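Local coordinates for protein D-mandelate dehydrogenase (Rhodotorula graminis, PDB 2W2K) that probably catalyses the NAD(P)-dependent interconversion of D-mandelate and its 2-keto acid, at residues Asp222-Val228 with Ser250-Ala256; Ala278-His283 with Thr300-Gly306. One frame throughout, in Å; residues are numbered along the deposited sequence.

Interaction 1 of 2, residues Asp222-Val228 with Ser250-Ala256; sequences DCVSVSV and SRIVNTA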
ATOM      1  N   ASP B 222      12.029  12.701   4.341  1.00  9.02           N
ATOM      2  CA  ASP B 222      12.280  11.756   3.238  1.00  7.27           C
ATOM      3  C   ASP B 222      11.027  11.589   2.358  1.00  8.17           C
ATOM      4  O   ASP B 222      11.132  11.443   1.123  1.00  8.11           O
ATOM      5  CB  ASP B 222      12.768  10.401   3.781  1.00  8.97           C
ATOM      6  CG  ASP B 222      14.134  10.510   4.493  1.00  8.91           C
ATOM      7  OD1 ASP B 222      15.129  10.871   3.818  1.00  9.65           O
ATOM      8  OD2 ASP B 222      14.200  10.233   5.711  1.00  7.45           O
ATOM      9  N   CYS B 223       9.850  11.628   2.992  1.00  5.55           N
ATOM     10  CA  CYS B 223       8.569  11.727   2.264  1.00  5.86           C
ATOM     11  C   CYS B 223       7.651  12.741   2.976  1.00  7.10           C
ATOM     12  O   CYS B 223       7.417  12.624   4.190  1.00  9.33           O
ATOM     13  CB  CYS B 223       7.877  10.350   2.208  1.00  5.15           C
ATOM     14  SG  CYS B 223       6.342  10.270   1.164  1.00  9.06           S
ATOM     15  N   VAL B 224       7.122  13.708   2.225  1.00  6.68           N
ATOM     16  CA  VAL B 224       6.125  14.676   2.760  1.00  5.08           C
ATOM     17  C   VAL B 224       4.677  14.160   2.550  1.00  7.87           C
ATOM     18  O   VAL B 224       4.362  13.646   1.464  1.00  6.52           O
ATOM     19  CB  VAL B 224       6.321  16.088   2.122  1.00  4.67           C
ATOM     20  CG1 VAL B 224       5.158  17.052   2.464  1.00  7.04           C
ATOM     21  CG2 VAL B 224       7.666  16.716   2.565  1.00  6.45           C
ATOM     22  N   SER B 225       3.814  14.287   3.579  1.00  5.25           N
ATOM     23  CA  SER B 225       2.372  13.954   3.447  1.00  6.40           C
ATOM     24  C   SER B 225       1.522  15.211   3.634  1.00  6.68           C
ATOM     25  O   SER B 225       1.515  15.807   4.733  1.00  6.55           O
ATOM     26  CB  SER B 225       1.928  12.873   4.456  1.00  6.29           C
ATOM     27  OG  SER B 225       0.511  12.646   4.426  1.00  8.64           O
ATOM     28  N   VAL B 226       0.822  15.614   2.566  1.00  6.02           N
ATOM     29  CA  VAL B 226      -0.068  16.821   2.596  1.00  7.89           C
ATOM     30  C   VAL B 226      -1.498  16.449   3.040  1.00  6.35           C
ATOM     31  O   VAL B 226      -2.201  15.717   2.335  1.00  6.55           O
ATOM     32  CB  VAL B 226      -0.082  17.574   1.205  1.00  7.49           C
ATOM     33  CG1 VAL B 226      -0.946  18.873   1.260  1.00  4.93           C
ATOM     34  CG2 VAL B 226       1.371  17.904   0.720  1.00  6.86           C
ATOM     35  N   SER B 227      -1.941  16.990   4.185  1.00  5.85           N
ATOM     36  CA  SER B 227      -3.315  16.776   4.709  1.00  8.41           C
ATOM     37  C   SER B 227      -3.775  17.997   5.535  1.00 10.53           C
ATOM     38  O   SER B 227      -3.636  18.013   6.770  1.00  9.12           O
ATOM     39  CB  SER B 227      -3.389  15.483   5.552  1.00 10.78           C
ATOM     40  OG  SER B 227      -4.742  15.166   5.912  1.00 11.04           O
ATOM     41  N   VAL B 228      -4.327  19.002   4.841  1.00 11.60           N
ATOM     42  CA  VAL B 228      -4.807  20.256   5.445  1.00 12.77           C
ATOM     43  C   VAL B 228      -6.122  20.660   4.754  1.00 13.69           C
ATOM     44  O   VAL B 228      -6.372  20.256   3.604  1.00 11.75           O
ATOM     45  CB  VAL B 228      -3.793  21.450   5.276  1.00 13.70           C
ATOM     46  CG1 VAL B 228      -2.560  21.285   6.163  1.00 12.72           C
ATOM     47  CG2 VAL B 228      -3.396  21.657   3.806  1.00 15.65           C
ATOM     48  N   SER B 250      14.104  13.137  -2.796  1.00  7.31           N
ATOM     49  CA  SER B 250      12.959  12.987  -1.857  1.00  6.64           C
ATOM     50  C   SER B 250      11.616  12.722  -2.598  1.00  7.56           C
ATOM     51  O   SER B 250      11.584  12.574  -3.852  1.00  7.69           O
ATOM     52  CB  SER B 250      12.877  14.217  -0.944  1.00  6.26           C
ATOM     53  OG  SER B 250      12.859  15.409  -1.725  1.00 10.47           O
ATOM     54  N   ARG B 251      10.519  12.672  -1.830  1.00  9.24           N
ATOM     55  CA  ARG B 251       9.220  12.133  -2.278  1.00  6.68           C
ATOM     56  C   ARG B 251       8.078  12.962  -1.672  1.00  8.91           C
ATOM     57  O   ARG B 251       8.248  13.524  -0.565  1.00  6.56           O
ATOM     58  CB  ARG B 251       9.073  10.653  -1.838  1.00  6.95           C
ATOM     59  CG  ARG B 251      10.246   9.745  -2.265  1.00  5.79           C
ATOM     60  CD  ARG B 251      10.306   8.459  -1.440  1.00  5.45           C
ATOM     61  NE  ARG B 251      11.586   7.775  -1.617  1.00  6.45           N
ATOM     62  CZ  ARG B 251      12.719   8.097  -0.978  1.00 10.05           C
ATOM     63  NH1 ARG B 251      12.781   9.134  -0.119  1.00  6.91           N
ATOM     64  NH2 ARG B 251      13.807   7.378  -1.204  1.00 11.34           N
ATOM     65  N   ILE B 252       6.931  13.049  -2.380  1.00  7.41           N
ATOM     66  CA  ILE B 252       5.732  13.738  -1.817  1.00  6.42           C
ATOM     67  C   ILE B 252       4.405  13.061  -2.212  1.00  7.18           C
ATOM     68  O   ILE B 252       4.296  12.522  -3.332  1.00  5.50           O
ATOM     69  CB  ILE B 252       5.706  15.249  -2.186  1.00  6.18           C
ATOM     70  CG1 ILE B 252       4.580  15.996  -1.429  1.00  6.69           C
ATOM     71  CG2 ILE B 252       5.611  15.452  -3.706  1.00  9.73           C
ATOM     72  CD1 ILE B 252       4.774  17.537  -1.478  1.00  7.46           C
ATOM     73  N   VAL B 253       3.433  13.043  -1.289  1.00  5.60           N
ATOM     74  CA  VAL B 253       2.056  12.545  -1.587  1.00  5.79           C
ATOM     75  C   VAL B 253       0.976  13.581  -1.177  1.00  7.42           C
ATOM     76  O   VAL B 253       1.171  14.353  -0.215  1.00  7.34           O
ATOM     77  CB  VAL B 253       1.744  11.136  -0.944  1.00  6.41           C
ATOM     78  CG1 VAL B 253       2.850  10.093  -1.292  1.00  7.10           C
ATOM     79  CG2 VAL B 253       1.525  11.226   0.541  1.00  8.83           C
ATOM     80  N   ASN B 254      -0.150  13.596  -1.898  1.00  5.75           N
ATOM     81  CA  ASN B 254      -1.264  14.529  -1.597  1.00  7.67           C
ATOM     82  C   ASN B 254      -2.616  13.801  -1.604  1.00  8.35           C
ATOM     83  O   ASN B 254      -2.988  13.196  -2.639  1.00  8.11           O
ATOM     84  CB  ASN B 254      -1.266  15.720  -2.597  1.00  6.63           C
ATOM     85  CG  ASN B 254      -2.246  16.847  -2.210  1.00  9.58           C
ATOM     86  OD1 ASN B 254      -2.795  16.889  -1.094  1.00  9.57           O
ATOM     87  ND2 ASN B 254      -2.436  17.796  -3.134  1.00  9.69           N
ATOM     88  N   THR B 255      -3.332  13.856  -0.467  1.00  3.56           N
ATOM     89  CA  THR B 255      -4.711  13.343  -0.376  1.00  5.74           C
ATOM     90  C   THR B 255      -5.722  14.429   0.035  1.00  9.64           C
ATOM     91  O   THR B 255      -6.893  14.119   0.302  1.00  8.19           O
ATOM     92  CB  THR B 255      -4.833  12.124   0.581  1.00  5.81           C
ATOM     93  OG1 THR B 255      -4.411  12.499   1.916  1.00  8.08           O
ATOM     94  CG2 THR B 255      -3.964  10.945   0.066  1.00  4.87           C
ATOM     95  N   ALA B 256      -5.269  15.690   0.055  1.00 10.13           N
ATOM     96  CA  ALA B 256      -6.091  16.828   0.502  1.00  8.05           C
ATOM     97  C   ALA B 256      -6.996  17.399  -0.612  1.00  9.59           C
ATOM     98  O   ALA B 256      -8.032  16.804  -0.928  1.00 10.23           O
ATOM     99  CB  ALA B 256      -5.179  17.904   1.158  1.00  5.19           C
TER
HETATM  100  O   HOH W   1      14.990  10.532   1.007  1.00 20.32           O
HETATM  101  O   HOH W   2      -1.609  12.889   2.304  1.00  7.43           O
HETATM  102  O   HOH W   3      -5.912  14.146   3.737  1.00 11.49           O
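Arg251 reaches along the start of the neighbouring strand so that its guanidinium meets the backbone oxygen of Asp222 edge-on. Arg251 NH1 donates to Asp222 O at 3.1 Å; the oxygen lies in the guanidinium plane, while NH1 sits 46° above the carbonyl plane. Arg251 CG lies anti to its carbonyl carbon (chi1 -53°) and the chain then runs extended to NE, which lays the arm beside Asp222. A water bridges Arg251 NH1 to Asp222 OD1, whereas OD2 accepts from the backbone N of Val165. Further on, strands 223-226 and 250-254 run parallel, joined by straight bonds such as Val224 N to Arg251 O at 3.0 Å. Cys223 SG stands beside Arg251 CB and near Val253 CG1, on the face covered by helix 114-130. On the other face Val224 and Ile252 run alongside each other, CB to CG1 4.0 Å, and Ile252 CD1 extends to Val226 CG2 at 4.1 Å. Val226 slants across Asn254, its CG1 3.6 Å from Asn254 OD1. Asn254 OD1 reaches forward to accept from Ala256 N at 3.0 Å, an Asx turn just beyond the strand, and Asn254 ND2 donates to Arg257 O. Where the strands end, one water joins Ser225 OG, Val226 O and Thr255 OG1, and a second links Thr255 OG1 to Ser227 OG; Ser225 OG also bonds Gln175. Ala256 CB packs on Val228 O at 3.6 Å. Val228, Thr255 and Ala256 belong to the NAD(+) site at the strand ends of this Rossmann-type sheet. The chemistry changes from an arginine and a bridging water at the N-terminal end, through an apolar middle, to two waters held by hydroxyls at the C-terminal end; ladder and middle hold the strands together, while the water-linked hydroxyls and Asx turn shape the ends.

Interaction 2 of 2, residues Ala278-His283 with Thr300-Gly306; sequences AGLDVH and TLTTHIG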
ATOM      1  N   ALA B 278       6.514  10.900  -6.828  1.00  8.25           N
ATOM      2  CA  ALA B 278       5.359  11.609  -6.217  1.00  8.79           C
ATOM      3  C   ALA B 278       4.066  10.807  -6.391  1.00  7.42           C
ATOM      4  O   ALA B 278       3.957   9.993  -7.330  1.00  5.86           O
ATOM      5  CB  ALA B 278       5.207  13.045  -6.813  1.00  5.73           C
ATOM      6  N   GLY B 279       3.099  11.010  -5.480  1.00  7.21           N
ATOM      7  CA  GLY B 279       1.781  10.320  -5.549  1.00  7.26           C
ATOM      8  C   GLY B 279       0.627  11.300  -5.330  1.00  9.42           C
ATOM      9  O   GLY B 279       0.572  11.945  -4.287  1.00  8.29           O
ATOM     10  N   LEU B 280      -0.272  11.431  -6.319  1.00  6.99           N
ATOM     11  CA  LEU B 280      -1.411  12.346  -6.258  1.00  7.64           C
ATOM     12  C   LEU B 280      -2.751  11.612  -6.428  1.00  8.70           C
ATOM     13  O   LEU B 280      -3.016  11.020  -7.511  1.00  9.82           O
ATOM     14  CB  LEU B 280      -1.323  13.446  -7.346  1.00  9.08           C
ATOM     15  CG  LEU B 280      -0.155  14.444  -7.444  1.00 12.86           C
ATOM     16  CD1 LEU B 280      -0.466  15.480  -8.554  1.00 13.59           C
ATOM     17  CD2 LEU B 280       0.163  15.165  -6.101  1.00  4.89           C
ATOM     18  N   ASP B 281      -3.597  11.684  -5.398  1.00  5.85           N
ATOM     19  CA  ASP B 281      -5.016  11.258  -5.495  1.00  6.11           C
ATOM     20  C   ASP B 281      -5.906  12.434  -5.966  1.00  7.84           C
ATOM     21  O   ASP B 281      -7.025  12.227  -6.435  1.00  9.79           O
ATOM     22  CB  ASP B 281      -5.534  10.754  -4.132  1.00  7.57           C
ATOM     23  CG  ASP B 281      -6.943  10.151  -4.206  1.00 10.47           C
ATOM     24  OD1 ASP B 281      -7.181   9.238  -5.043  1.00  7.03           O
ATOM     25  OD2 ASP B 281      -7.807  10.552  -3.381  1.00  7.64           O
ATOM     26  N   VAL B 282      -5.402  13.659  -5.813  1.00  7.67           N
ATOM     27  CA  VAL B 282      -6.164  14.892  -6.083  1.00  7.92           C
ATOM     28  C   VAL B 282      -5.341  15.810  -7.021  1.00 10.45           C
ATOM     29  O   VAL B 282      -4.098  15.831  -6.948  1.00  9.07           O
ATOM     30  CB  VAL B 282      -6.597  15.620  -4.759  1.00  8.35           C
ATOM     31  CG1 VAL B 282      -7.603  14.764  -3.963  1.00  9.69           C
ATOM     32  CG2 VAL B 282      -5.360  15.974  -3.851  1.00  8.36           C
ATOM     33  N   HIS B 283      -6.019  16.553  -7.909  1.00 10.21           N
ATOM     34  CA  HIS B 283      -5.342  17.135  -9.101  1.00  8.57           C
ATOM     35  C   HIS B 283      -5.708  18.599  -9.258  1.00  6.79           C
ATOM     36  O   HIS B 283      -6.866  18.948  -9.014  1.00  8.39           O
ATOM     37  CB  HIS B 283      -5.735  16.294 -10.340  1.00 12.32           C
ATOM     38  CG  HIS B 283      -5.334  14.847 -10.214  1.00  9.23           C
ATOM     39  ND1 HIS B 283      -6.147  13.881  -9.651  1.00 10.23           N
ATOM     40  CD2 HIS B 283      -4.168  14.225 -10.512  1.00  7.48           C
ATOM     41  CE1 HIS B 283      -5.501  12.725  -9.624  1.00  3.65           C
ATOM     42  NE2 HIS B 283      -4.296  12.909 -10.137  1.00 12.77           N
ATOM     43  N   THR B 300       2.708   8.363  -9.351  1.00  6.78           N
ATOM     44  CA  THR B 300       1.522   7.546  -9.057  1.00  7.31           C
ATOM     45  C   THR B 300       0.282   8.461  -9.094  1.00  9.03           C
ATOM     46  O   THR B 300       0.230   9.500  -8.407  1.00  8.52           O
ATOM     47  CB  THR B 300       1.634   6.821  -7.650  1.00 11.82           C
ATOM     48  OG1 THR B 300       2.828   6.015  -7.573  1.00  8.69           O
ATOM     49  CG2 THR B 300       0.385   5.959  -7.356  1.00  7.44           C
ATOM     50  N   LEU B 301      -0.704   8.088  -9.917  1.00  8.66           N
ATOM     51  CA  LEU B 301      -1.908   8.915 -10.141  1.00  6.31           C
ATOM     52  C   LEU B 301      -3.214   8.110  -9.979  1.00  8.17           C
ATOM     53  O   LEU B 301      -3.407   7.093 -10.652  1.00  6.89           O
ATOM     54  CB  LEU B 301      -1.860   9.577 -11.541  1.00  8.60           C
ATOM     55  CG  LEU B 301      -0.621  10.464 -11.831  1.00 11.10           C
ATOM     56  CD1 LEU B 301      -0.281  10.542 -13.332  1.00 10.44           C
ATOM     57  CD2 LEU B 301      -0.771  11.836 -11.200  1.00  7.85           C
ATOM     58  N   THR B 302      -4.103   8.555  -9.086  1.00  8.17           N
ATOM     59  CA  THR B 302      -5.418   7.883  -8.851  1.00  7.74           C
ATOM     60  C   THR B 302      -6.627   8.855  -9.064  1.00  7.24           C
ATOM     61  O   THR B 302      -6.462  10.087  -9.014  1.00  8.11           O
ATOM     62  CB  THR B 302      -5.466   7.141  -7.465  1.00 10.94           C
ATOM     63  OG1 THR B 302      -5.057   8.029  -6.398  1.00  7.92           O
ATOM     64  CG2 THR B 302      -4.528   5.922  -7.467  1.00  8.49           C
ATOM     65  N   THR B 303      -7.822   8.310  -9.323  1.00  5.59           N
ATOM     66  CA  THR B 303      -9.034   9.113  -9.611  1.00  6.86           C
ATOM     67  C   THR B 303      -9.823   9.631  -8.363  1.00  9.40           C
ATOM     68  O   THR B 303     -11.040   9.373  -8.240  1.00  9.03           O
ATOM     69  CB  THR B 303     -10.033   8.342 -10.578  1.00  7.79           C
ATOM     70  OG1 THR B 303     -10.516   7.147  -9.936  1.00  8.86           O
ATOM     71  CG2 THR B 303      -9.347   7.963 -11.894  1.00  8.97           C
ATOM     72  N   HIS B 304      -9.149  10.378  -7.473  1.00  6.86           N
ATOM     73  CA  HIS B 304      -9.779  10.927  -6.235  1.00  7.90           C
ATOM     74  C   HIS B 304     -10.584   9.841  -5.473  1.00  7.84           C
ATOM     75  O   HIS B 304     -11.764  10.036  -5.109  1.00  7.43           O
ATOM     76  CB  HIS B 304     -10.626  12.191  -6.552  1.00  9.17           C
ATOM     77  CG  HIS B 304     -10.813  13.137  -5.392  1.00 12.61           C
ATOM     78  ND1 HIS B 304     -10.729  12.751  -4.067  1.00 17.92           N
ATOM     79  CD2 HIS B 304     -11.123  14.458  -5.373  1.00 12.23           C
ATOM     80  CE1 HIS B 304     -10.947  13.799  -3.284  1.00 13.01           C
ATOM     81  NE2 HIS B 304     -11.200  14.844  -4.053  1.00 22.62           N
ATOM     82  N   ILE B 305      -9.936   8.695  -5.240  1.00  7.15           N
ATOM     83  CA  ILE B 305     -10.571   7.594  -4.497  1.00  5.85           C
ATOM     84  C   ILE B 305     -10.355   7.599  -2.966  1.00  5.05           C
ATOM     85  O   ILE B 305     -10.830   6.694  -2.285  1.00  6.37           O
ATOM     86  CB  ILE B 305     -10.294   6.155  -5.111  1.00  5.47           C
ATOM     87  CG1 ILE B 305      -8.782   5.849  -5.215  1.00  6.38           C
ATOM     88  CG2 ILE B 305     -11.038   5.979  -6.468  1.00 11.32           C
ATOM     89  CD1 ILE B 305      -8.462   4.361  -5.492  1.00  5.94           C
ATOM     90  N   GLY B 306      -9.667   8.610  -2.430  1.00  6.76           N
ATOM     91  CA  GLY B 306      -9.357   8.633  -0.972  1.00  6.53           C
ATOM     92  C   GLY B 306     -10.464   8.110  -0.044  1.00  6.71           C
ATOM     93  O   GLY B 306     -10.265   7.148   0.734  1.00  6.18           O
TER
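Strands 275-280 and 299-301 run parallel, with Gly279 opposite Thr300 and Leu280 opposite Leu301, and the ladder continues through Thr302 N to Leu280 O at 3.1 Å. Beyond it Asp281 turns its carboxylate into the loop that follows strand 299-301, CG anti to the backbone N (chi1 -173°). Asp281 OD1 takes two donors: Thr302 OG1 at 2.8 Å on its anti lone pair and Ile305 N at 2.8 Å on its syn lone pair. Asp281 OD2 accepts from Gly306 N at 2.9 Å, met on the syn side but 29° out of the carboxylate plane. Three bonds therefore fix the rotation of this buried group and tie down the 302-306 loop. Val282 CG1 lies over the centre of one face of the His304 ring, 3.5 Å from its centroid, a CH-pi contact. Leu301 CD2 meets the His283 ring at its edge, 3.8 Å from NE2. Asp281 belongs to the NAD(+) site. Helix 114-130 covers Asp281, Thr300 and Ile305, helix 291-294 packs on Leu280 and Leu301, strand 250-254 flanks strand 275-280, and a neighbouring protein chain contacts Thr303 and Ile305.

How the interactions relate
Both interactions lie in the same seven-stranded parallel sheet and each closes a beta-alpha-beta unit. Strands 250-254 and 275-280 are neighbours, so the two contacts join directly: Ile252 O and Gly279 N are 2.9 Å apart, a probable hydrogen bond, and Asn254 ND2 packs on Val282 CG2. Both are buried. Interaction 1 sits at interior strands, with backbone ladder, aliphatic side chains and water; interaction 2 includes strand 299-301, outermost in the sheet of this chain, and depends more on a carboxylate gripping a loop, beside another protein chain. Helix 114-130 packs against both. At their C-terminal ends the two contribute residues to one NAD(+) site, where the nearest side-chain atoms of Thr255 and Asp281 are about 4 Å apart.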